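Long-range contacts in Serine/threonine-protein kinase Tel1 (Chaetomium thermophilum, PDB 6SKY), which is an ATP-dependent serine/threonine protein kinase that probably senses DNA damage, such as double-strand breaks, and switches on checkpoint signalling: residues A[2574-2580]-A[2595-2601]; A[2509-2513]-A[2552-2556]; A[2312-2316]-A[2362-2367]. All coordinates share one frame; numbering follows the deposited sequence.

Contact 1 (A[2574-2580]-A[2595-2601])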
loop_
_atom_site.group_PDB
_atom_site.type_symbol
_atom_site.label_atom_id
_atom_site.label_comp_id
_atom_site.label_asym_id
_atom_site.label_seq_id
_atom_site.Cartn_x
_atom_site.Cartn_y
_atom_site.Cartn_z
ATOM N N PRO A 2574 37.918 3.472 -34.425
ATOM C CA PRO A 2574 38.817 2.584 -35.169
ATOM C C PRO A 2574 38.360 2.406 -36.607
ATOM O O PRO A 2574 37.203 2.083 -36.864
ATOM C CB PRO A 2574 38.731 1.268 -34.391
ATOM C CG PRO A 2574 37.427 1.331 -33.706
ATOM C CD PRO A 2574 37.223 2.762 -33.345
ATOM N N MET A 2575 39.277 2.609 -37.539
ATOM C CA MET A 2575 39.005 2.332 -38.938
ATOM C C MET A 2575 39.351 0.885 -39.252
ATOM O O MET A 2575 40.049 0.214 -38.496
ATOM C CB MET A 2575 39.797 3.269 -39.842
ATOM C CG MET A 2575 39.570 4.729 -39.548
ATOM S SD MET A 2575 37.988 5.340 -40.135
ATOM C CE MET A 2575 37.704 6.680 -38.987
ATOM N N ILE A 2576 38.838 0.399 -40.376
ATOM C CA ILE A 2576 39.210 -0.936 -40.820
ATOM C C ILE A 2576 40.641 -0.891 -41.329
ATOM O O ILE A 2576 40.957 -0.153 -42.268
ATOM C CB ILE A 2576 38.258 -1.451 -41.903
ATOM C CG1 ILE A 2576 36.893 -1.758 -41.313
ATOM C CG2 ILE A 2576 38.819 -2.695 -42.538
ATOM C CD1 ILE A 2576 35.938 -2.340 -42.308
ATOM N N HIS A 2577 41.517 -1.670 -40.701
ATOM C CA HIS A 2577 42.902 -1.736 -41.146
ATOM C C HIS A 2577 43.048 -2.709 -42.305
ATOM O O HIS A 2577 43.502 -2.337 -43.389
ATOM C CB HIS A 2577 43.805 -2.138 -39.981
ATOM C CG HIS A 2577 45.249 -2.252 -40.344
ATOM N ND1 HIS A 2577 45.821 -3.436 -40.750
ATOM C CD2 HIS A 2577 46.239 -1.330 -40.356
ATOM C CE1 HIS A 2577 47.103 -3.239 -41.001
ATOM N NE2 HIS A 2577 47.381 -1.969 -40.770
ATOM N N LYS A 2578 42.648 -3.957 -42.098
ATOM C CA LYS A 2578 42.720 -4.949 -43.160
ATOM C C LYS A 2578 41.640 -5.990 -42.925
ATOM O O LYS A 2578 40.877 -5.911 -41.966
ATOM C CB LYS A 2578 44.104 -5.595 -43.219
ATOM C CG LYS A 2578 44.450 -6.402 -41.995
ATOM C CD LYS A 2578 45.809 -7.047 -42.124
ATOM C CE LYS A 2578 46.144 -7.848 -40.878
ATOM N NZ LYS A 2578 47.522 -8.404 -40.911
ATOM N N PHE A 2579 41.575 -6.971 -43.811
ATOM C CA PHE A 2579 40.659 -8.088 -43.668
ATOM C C PHE A 2579 41.452 -9.370 -43.494
ATOM O O PHE A 2579 42.487 -9.557 -44.136
ATOM C CB PHE A 2579 39.742 -8.213 -44.878
ATOM C CG PHE A 2579 38.499 -7.403 -44.771
ATOM C CD1 PHE A 2579 37.294 -8.003 -44.488
ATOM C CD2 PHE A 2579 38.534 -6.038 -44.934
ATOM C CE1 PHE A 2579 36.155 -7.254 -44.382
ATOM C CE2 PHE A 2579 37.399 -5.293 -44.821
ATOM C CZ PHE A 2579 36.210 -5.896 -44.550
ATOM N N ALA A 2580 40.973 -10.243 -42.618
ATOM C CA ALA A 2580 41.525 -11.580 -42.554
ATOM C C ALA A 2580 41.400 -12.241 -43.924
ATOM O O ALA A 2580 40.432 -12.003 -44.649
ATOM C CB ALA A 2580 40.808 -12.412 -41.497
ATOM N N LEU A 2595 32.734 -12.574 -42.674
ATOM C CA LEU A 2595 33.999 -11.883 -42.842
ATOM C C LEU A 2595 34.564 -11.489 -41.492
ATOM O O LEU A 2595 33.845 -11.373 -40.506
ATOM C CB LEU A 2595 33.824 -10.633 -43.693
ATOM C CG LEU A 2595 33.938 -10.724 -45.205
ATOM C CD1 LEU A 2595 32.991 -11.746 -45.771
ATOM C CD2 LEU A 2595 33.637 -9.369 -45.767
ATOM N N THR A 2596 35.870 -11.273 -41.459
ATOM C CA THR A 2596 36.542 -10.739 -40.286
ATOM C C THR A 2596 37.352 -9.530 -40.710
ATOM O O THR A 2596 38.019 -9.559 -41.743
ATOM C CB THR A 2596 37.458 -11.772 -39.631
ATOM O OG1 THR A 2596 36.759 -13.011 -39.486
ATOM C CG2 THR A 2596 37.897 -11.300 -38.265
ATOM N N ALA A 2597 37.281 -8.464 -39.930
ATOM C CA ALA A 2597 38.014 -7.247 -40.215
ATOM C C ALA A 2597 38.913 -6.936 -39.034
ATOM O O ALA A 2597 38.453 -6.917 -37.892
ATOM C CB ALA A 2597 37.066 -6.081 -40.482
ATOM N N ILE A 2598 40.188 -6.714 -39.302
ATOM C CA ILE A 2598 41.129 -6.311 -38.271
ATOM C C ILE A 2598 41.209 -4.796 -38.305
ATOM O O ILE A 2598 41.538 -4.206 -39.340
ATOM C CB ILE A 2598 42.508 -6.950 -38.478
ATOM C CG1 ILE A 2598 42.462 -8.444 -38.170
ATOM C CG2 ILE A 2598 43.525 -6.290 -37.582
ATOM C CD1 ILE A 2598 42.075 -9.304 -39.336
ATOM N N GLY A 2599 40.891 -4.169 -37.183
ATOM C CA GLY A 2599 40.830 -2.732 -37.112
ATOM C C GLY A 2599 42.177 -2.108 -36.856
ATOM O O GLY A 2599 43.210 -2.770 -36.784
ATOM N N THR A 2600 42.159 -0.787 -36.719
ATOM C CA THR A 2600 43.389 -0.060 -36.449
ATOM C C THR A 2600 43.884 -0.325 -35.034
ATOM O O THR A 2600 45.085 -0.521 -34.819
ATOM C CB THR A 2600 43.169 1.429 -36.691
ATOM O OG1 THR A 2600 43.447 1.731 -38.062
ATOM C CG2 THR A 2600 44.067 2.260 -35.805
ATOM N N ASP A 2601 42.977 -0.361 -34.059
ATOM C CA ASP A 2601 43.371 -0.680 -32.693
ATOM C C ASP A 2601 43.697 -2.154 -32.495
ATOM O O ASP A 2601 44.039 -2.548 -31.377
ATOM C CB ASP A 2601 42.276 -0.250 -31.712
ATOM C CG ASP A 2601 40.932 -0.880 -32.016
ATOM O OD1 ASP A 2601 40.841 -1.702 -32.949
ATOM O OD2 ASP A 2601 39.956 -0.546 -31.315
#
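F2579 lays one face of its ring against A2597, whose CB stands 4.2 Å from the centroid of the F2579 ring and 14° off the ring normal, a CH-pi contact. The first torsion of F2579 turns CG opposite its own carbonyl carbon (chi1 -88°), which brings the end of the ring nearer the partner strand. There CE1 of F2579 meets CD2 of L2595 at 3.6 Å, the two side chains passing at a slant. The methyl of A2597 has no further atoms to hold the ring off the strand. Beyond the ring lie helices 2541-2552 and 2507-2522: F2546 stacks edge-to-face on it, and Y2517 also touches it, as suits a buried aromatic.

The other face of the sheet carries K2578 and I2598, side by side and pointing the same way. CG of K2578 lies between its backbone N and carbonyl carbon (chi1 65°), next to CB of I2598 at 4.1 Å; only CG lies beside the isoleucine, and the extended remainder runs on from it, as fits an exposed lysine. I2598 bends its CD1 toward A2580, reaching the CB of A2580 at 4.0 Å.

Between these faces, O of I2598 is gripped twice, by N of H2577 at 2.9 Å and by N of K2578 at 3.0 Å, both in its carbonyl plane. N of I2598 answers with a bond to O of K2578. H2577 is the first of the two bulge residues: its CB sits near the carbonyls of I2598 and G2599, while the polar ring leads away from the partner strand. Two consecutive residues facing one make a classic beta bulge, here in an antiparallel hairpin of the kinase N-lobe sheet.

Contact 2 (A[2509-2513]-A[2552-2556])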
loop_
_atom_site.group_PDB
_atom_site.type_symbol
_atom_site.label_atom_id
_atom_site.label_comp_id
_atom_site.label_asym_id
_atom_site.label_seq_id
_atom_site.Cartn_x
_atom_site.Cartn_y
_atom_site.Cartn_z
ATOM N N ALA A 2509 33.685 7.460 -49.237
ATOM C CA ALA A 2509 34.119 6.198 -48.653
ATOM C C ALA A 2509 32.933 5.284 -48.392
ATOM O O ALA A 2509 32.949 4.107 -48.765
ATOM C CB ALA A 2509 34.892 6.461 -47.368
ATOM N N ILE A 2510 31.886 5.815 -47.762
ATOM C CA ILE A 2510 30.699 5.019 -47.469
ATOM C C ILE A 2510 30.021 4.582 -48.758
ATOM O O ILE A 2510 29.525 3.455 -48.864
ATOM C CB ILE A 2510 29.748 5.814 -46.557
ATOM C CG1 ILE A 2510 30.317 5.871 -45.147
ATOM C CG2 ILE A 2510 28.363 5.209 -46.551
ATOM C CD1 ILE A 2510 29.413 6.524 -44.168
ATOM N N ASP A 2511 30.039 5.440 -49.773
ATOM C CA ASP A 2511 29.472 5.089 -51.069
ATOM C C ASP A 2511 30.160 3.862 -51.661
ATOM O O ASP A 2511 29.522 2.832 -51.925
ATOM C CB ASP A 2511 29.596 6.287 -52.004
ATOM C CG ASP A 2511 28.441 6.402 -52.955
ATOM O OD1 ASP A 2511 27.472 5.640 -52.801
ATOM O OD2 ASP A 2511 28.498 7.254 -53.861
ATOM N N GLN A 2512 31.476 3.955 -51.865
ATOM C CA GLN A 2512 32.199 2.869 -52.518
ATOM C C GLN A 2512 32.165 1.599 -51.683
ATOM O O GLN A 2512 31.982 0.490 -52.212
ATOM C CB GLN A 2512 33.643 3.284 -52.776
ATOM C CG GLN A 2512 33.804 4.607 -53.484
ATOM C CD GLN A 2512 33.182 4.611 -54.852
ATOM O OE1 GLN A 2512 33.002 3.565 -55.469
ATOM N NE2 GLN A 2512 32.840 5.794 -55.338
ATOM N N THR A 2513 32.332 1.740 -50.372
ATOM C CA THR A 2513 32.359 0.580 -49.504
ATOM C C THR A 2513 31.015 -0.132 -49.476
ATOM O O THR A 2513 30.966 -1.364 -49.494
ATOM C CB THR A 2513 32.775 1.010 -48.111
ATOM O OG1 THR A 2513 34.136 1.446 -48.148
ATOM C CG2 THR A 2513 32.655 -0.137 -47.172
ATOM N N ASN A 2552 41.516 0.996 -50.379
ATOM C CA ASN A 2552 41.605 2.380 -50.832
ATOM C C ASN A 2552 40.721 3.335 -50.041
ATOM O O ASN A 2552 40.980 4.541 -50.057
ATOM C CB ASN A 2552 41.240 2.477 -52.313
ATOM C CG ASN A 2552 42.026 1.514 -53.171
ATOM O OD1 ASN A 2552 41.495 0.938 -54.117
ATOM N ND2 ASN A 2552 43.297 1.326 -52.841
ATOM N N ASN A 2553 39.691 2.838 -49.365
ATOM C CA ASN A 2553 38.743 3.681 -48.632
ATOM C C ASN A 2553 38.674 3.267 -47.172
ATOM O O ASN A 2553 38.074 2.223 -46.858
ATOM C CB ASN A 2553 37.354 3.592 -49.257
ATOM C CG ASN A 2553 37.318 4.097 -50.670
ATOM O OD1 ASN A 2553 36.954 3.372 -51.587
ATOM N ND2 ASN A 2553 37.683 5.356 -50.855
ATOM N N PRO A 2554 39.230 4.037 -46.245
ATOM C CA PRO A 2554 39.169 3.643 -44.833
ATOM C C PRO A 2554 37.934 4.160 -44.109
ATOM O O PRO A 2554 37.650 5.358 -44.123
ATOM C CB PRO A 2554 40.451 4.251 -44.255
ATOM C CG PRO A 2554 40.821 5.372 -45.196
ATOM C CD PRO A 2554 39.959 5.298 -46.426
ATOM N N ILE A 2555 37.203 3.255 -43.468
ATOM C CA ILE A 2555 36.003 3.580 -42.697
ATOM C C ILE A 2555 36.021 2.766 -41.417
ATOM O O ILE A 2555 36.753 1.775 -41.309
ATOM C CB ILE A 2555 34.718 3.272 -43.480
ATOM C CG1 ILE A 2555 34.665 1.786 -43.804
ATOM C CG2 ILE A 2555 34.643 4.091 -44.729
ATOM C CD1 ILE A 2555 33.310 1.303 -44.121
ATOM N N PRO A 2556 35.226 3.155 -40.428
ATOM C CA PRO A 2556 35.025 2.286 -39.285
ATOM C C PRO A 2556 34.270 1.045 -39.710
ATOM O O PRO A 2556 33.570 1.066 -40.730
ATOM C CB PRO A 2556 34.195 3.148 -38.326
ATOM C CG PRO A 2556 33.553 4.123 -39.178
ATOM C CD PRO A 2556 34.527 4.435 -40.247
#
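T2513 and I2555 reach toward each other tip to tip, CG2 of T2513 meeting CD1 of I2555 at 3.4 Å. The isoleucine places CG1 between its backbone N and carbonyl carbon (chi1 61°), and its two arms part: CD1 goes to the threonine, whereas CG2 goes one helical turn back to A2509, 3.6 Å from the CB of A2509. A branched residue thus spans a full turn of helix 2507-2522, and the alanine, having nothing beyond CB, lets the loop come close to the helix backbone there.

N2553, two residues earlier in the loop, meets the same turn. Its CB lies 4.2 Å from the CB of A2509, and its side chain slides past that of T2513 in the reverse direction, CB of N2553 being 4.0 Å from OG1 of T2513. Further out, the side chains of N2553 and Q2512 cross at a slant; Q2512 offers mainly its CB and then leads away.

No hydrogen bond links the segments; the threonine hydroxyl bonds within its own helix. OG1 of T2513 donates to O of A2509 at 3.0 Å, and that carbonyl also takes the helical bond from N of T2513, the two donors coming from opposite faces of its plane. The methyl is thereby turned to the apolar contact.

N2553 is where the chain leaves helical geometry at the end of helix 2541-2552, whose M2550 and T2549 touch T2513 and Q2512. Y2466 of helix 2461-2472 packs on both I2510 and I2555. I2555 thus lies against both helix 2507-2522 and helix 2461-2472, in the loop that leads from helix 2541-2552 to strand 2576-2585.

Contact 3 (A[2312-2316]-A[2362-2367])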
loop_
_atom_site.group_PDB
_atom_site.type_symbol
_atom_site.label_atom_id
_atom_site.label_comp_id
_atom_site.label_asym_id
_atom_site.label_seq_id
_atom_site.Cartn_x
_atom_site.Cartn_y
_atom_site.Cartn_z
ATOM N N LEU A 2312 -14.928 18.013 -27.398
ATOM C CA LEU A 2312 -14.761 18.388 -28.795
ATOM C C LEU A 2312 -15.589 17.493 -29.699
ATOM O O LEU A 2312 -16.206 17.967 -30.657
ATOM C CB LEU A 2312 -13.283 18.331 -29.180
ATOM C CG LEU A 2312 -12.906 18.746 -30.602
ATOM C CD1 LEU A 2312 -13.133 20.225 -30.820
ATOM C CD2 LEU A 2312 -11.472 18.381 -30.886
ATOM N N ALA A 2313 -15.645 16.196 -29.390
ATOM C CA ALA A 2313 -16.439 15.279 -30.199
ATOM C C ALA A 2313 -17.925 15.587 -30.093
ATOM O O ALA A 2313 -18.648 15.539 -31.095
ATOM C CB ALA A 2313 -16.162 13.839 -29.777
ATOM N N ARG A 2314 -18.403 15.892 -28.886
ATOM C CA ARG A 2314 -19.808 16.233 -28.701
ATOM C C ARG A 2314 -20.163 17.501 -29.460
ATOM O O ARG A 2314 -21.190 17.561 -30.143
ATOM C CB ARG A 2314 -20.114 16.386 -27.211
ATOM C CG ARG A 2314 -21.496 16.945 -26.917
ATOM C CD ARG A 2314 -21.760 17.082 -25.427
ATOM N NE ARG A 2314 -20.877 18.056 -24.801
ATOM C CZ ARG A 2314 -21.128 19.357 -24.746
ATOM N NH1 ARG A 2314 -20.271 20.177 -24.158
ATOM N NH2 ARG A 2314 -22.234 19.840 -25.286
ATOM N N LEU A 2315 -19.322 18.529 -29.358
ATOM C CA LEU A 2315 -19.594 19.754 -30.097
ATOM C C LEU A 2315 -19.536 19.524 -31.601
ATOM O O LEU A 2315 -20.294 20.147 -32.351
ATOM C CB LEU A 2315 -18.611 20.844 -29.680
ATOM C CG LEU A 2315 -18.651 21.230 -28.201
ATOM C CD1 LEU A 2315 -17.549 22.213 -27.883
ATOM C CD2 LEU A 2315 -19.999 21.806 -27.830
ATOM N N GLN A 2316 -18.676 18.614 -32.057
ATOM C CA GLN A 2316 -18.595 18.322 -33.484
ATOM C C GLN A 2316 -19.853 17.621 -33.977
ATOM O O GLN A 2316 -20.401 17.971 -35.032
ATOM C CB GLN A 2316 -17.362 17.473 -33.772
ATOM C CG GLN A 2316 -16.096 18.277 -33.944
ATOM C CD GLN A 2316 -14.866 17.406 -33.966
ATOM O OE1 GLN A 2316 -14.855 16.314 -33.397
ATOM N NE2 GLN A 2316 -13.818 17.880 -34.627
ATOM N N GLU A 2362 -18.967 28.450 -30.177
ATOM C CA GLU A 2362 -18.438 27.576 -29.134
ATOM C C GLU A 2362 -17.313 26.693 -29.664
ATOM O O GLU A 2362 -16.282 26.504 -29.000
ATOM C CB GLU A 2362 -19.562 26.719 -28.564
ATOM C CG GLU A 2362 -19.099 25.613 -27.640
ATOM C CD GLU A 2362 -18.882 26.086 -26.220
ATOM O OE1 GLU A 2362 -18.865 27.314 -25.996
ATOM O OE2 GLU A 2362 -18.737 25.228 -25.326
ATOM N N LEU A 2363 -17.493 26.147 -30.866
ATOM C CA LEU A 2363 -16.478 25.269 -31.434
ATOM C C LEU A 2363 -15.205 26.034 -31.769
ATOM O O LEU A 2363 -14.099 25.520 -31.565
ATOM C CB LEU A 2363 -17.029 24.568 -32.668
ATOM C CG LEU A 2363 -16.208 23.387 -33.160
ATOM C CD1 LEU A 2363 -15.868 22.485 -32.001
ATOM C CD2 LEU A 2363 -16.987 22.631 -34.206
ATOM N N ARG A 2364 -15.334 27.257 -32.286
ATOM C CA ARG A 2364 -14.151 28.080 -32.509
ATOM C C ARG A 2364 -13.399 28.318 -31.210
ATOM O O ARG A 2364 -12.168 28.246 -31.176
ATOM C CB ARG A 2364 -14.527 29.418 -33.137
ATOM C CG ARG A 2364 -15.052 29.329 -34.543
ATOM C CD ARG A 2364 -14.133 28.528 -35.434
ATOM N NE ARG A 2364 -14.515 28.641 -36.838
ATOM C CZ ARG A 2364 -14.129 27.796 -37.788
ATOM N NH1 ARG A 2364 -14.522 27.977 -39.041
ATOM N NH2 ARG A 2364 -13.355 26.766 -37.483
ATOM N N ARG A 2365 -14.122 28.615 -30.132
ATOM C CA ARG A 2365 -13.459 28.832 -28.850
ATOM C C ARG A 2365 -12.664 27.602 -28.427
ATOM O O ARG A 2365 -11.490 27.704 -28.039
ATOM C CB ARG A 2365 -14.495 29.202 -27.791
ATOM C CG ARG A 2365 -13.913 29.764 -26.514
ATOM C CD ARG A 2365 -15.012 30.092 -25.532
ATOM N NE ARG A 2365 -15.874 28.942 -25.301
ATOM C CZ ARG A 2365 -15.659 28.027 -24.365
ATOM N NH1 ARG A 2365 -16.494 27.007 -24.228
ATOM N NH2 ARG A 2365 -14.608 28.131 -23.565
ATOM N N VAL A 2366 -13.283 26.423 -28.511
ATOM C CA VAL A 2366 -12.598 25.209 -28.065
ATOM C C VAL A 2366 -11.375 24.921 -28.930
ATOM O O VAL A 2366 -10.294 24.586 -28.421
ATOM C CB VAL A 2366 -13.571 24.019 -28.049
ATOM C CG1 VAL A 2366 -12.826 22.742 -27.768
ATOM C CG2 VAL A 2366 -14.619 24.237 -26.999
ATOM N N GLU A 2367 -11.518 25.044 -30.246
ATOM C CA GLU A 2367 -10.390 24.758 -31.120
ATOM C C GLU A 2367 -9.266 25.765 -30.947
ATOM O O GLU A 2367 -8.094 25.406 -31.091
ATOM C CB GLU A 2367 -10.842 24.723 -32.571
ATOM C CG GLU A 2367 -11.615 23.485 -32.934
ATOM C CD GLU A 2367 -12.188 23.574 -34.321
ATOM O OE1 GLU A 2367 -12.077 24.657 -34.928
ATOM O OE2 GLU A 2367 -12.746 22.571 -34.807
#
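L2312 and L2315 meet L2363 and V2366 where two long helices, 2306-2328 and 2348-2387, pack as an antiparallel pair in the FAT region of this alpha-solenoid protein. The local axes run at 153° to each other and come within 10.3 Å.

The apolar contacts carry the interface. CD1 of L2312 meets CD1 of L2363 at 3.7 Å, the side chains crossing at about a right angle. Both leucines set CG opposite the backbone N (chi1 -178° for L2312), which brings their ends closer to the facing helix than their first bonds would suggest. The first bond of L2315 is directed toward the facing helix: its CD1 lies 3.7 Å from CG2 of V2366, and CB of L2315 touches CD1 of L2363. Leucine supplies the reach and valine a compact branched surface.

Acidic residues border this seam with their aliphatic parts. CG of E2362 lies 3.7 Å from CD1 of L2315, and CG of E2367 flanks L2312. The second subunit comes near here as well, its P2793 packing on R2314 and its T2703 on E2362.

Ionic bonds stay within helix 2348-2387. R2364 forms a salt bridge with E2367, NH2 of R2364 lying 3.6 Å from OE1 of E2367. R2365 grips E2362 one turn away: NH1 of R2365 lies 3.0 Å from OE1 of E2362, which sits in the guanidinium plane while the arginine nitrogen stands above the carboxylate plane.

How the contacts relate
Contacts 1 and 2 are neighbours in the kinase region, their centres 12 Å apart, and they touch through the loop that closes contact 2. N of I2576 probably donates a hydrogen bond to O of I2555 (2.7 Å), and SD of M2575 packs on the backbone of I2555 and P2556. The hairpin of contact 1 is thereby joined to the loop that packs on helix 2507-2522. Strand 2604-2611, next in the sheet, carries the nucleotide-pocket residues L2608 and K2610; the side chain of T2596 is about 12 Å from the bound ATP analogue. Contact 3 stands apart, with centres about 63 Å from contact 1 and 57 Å from contact 2, near the second subunit.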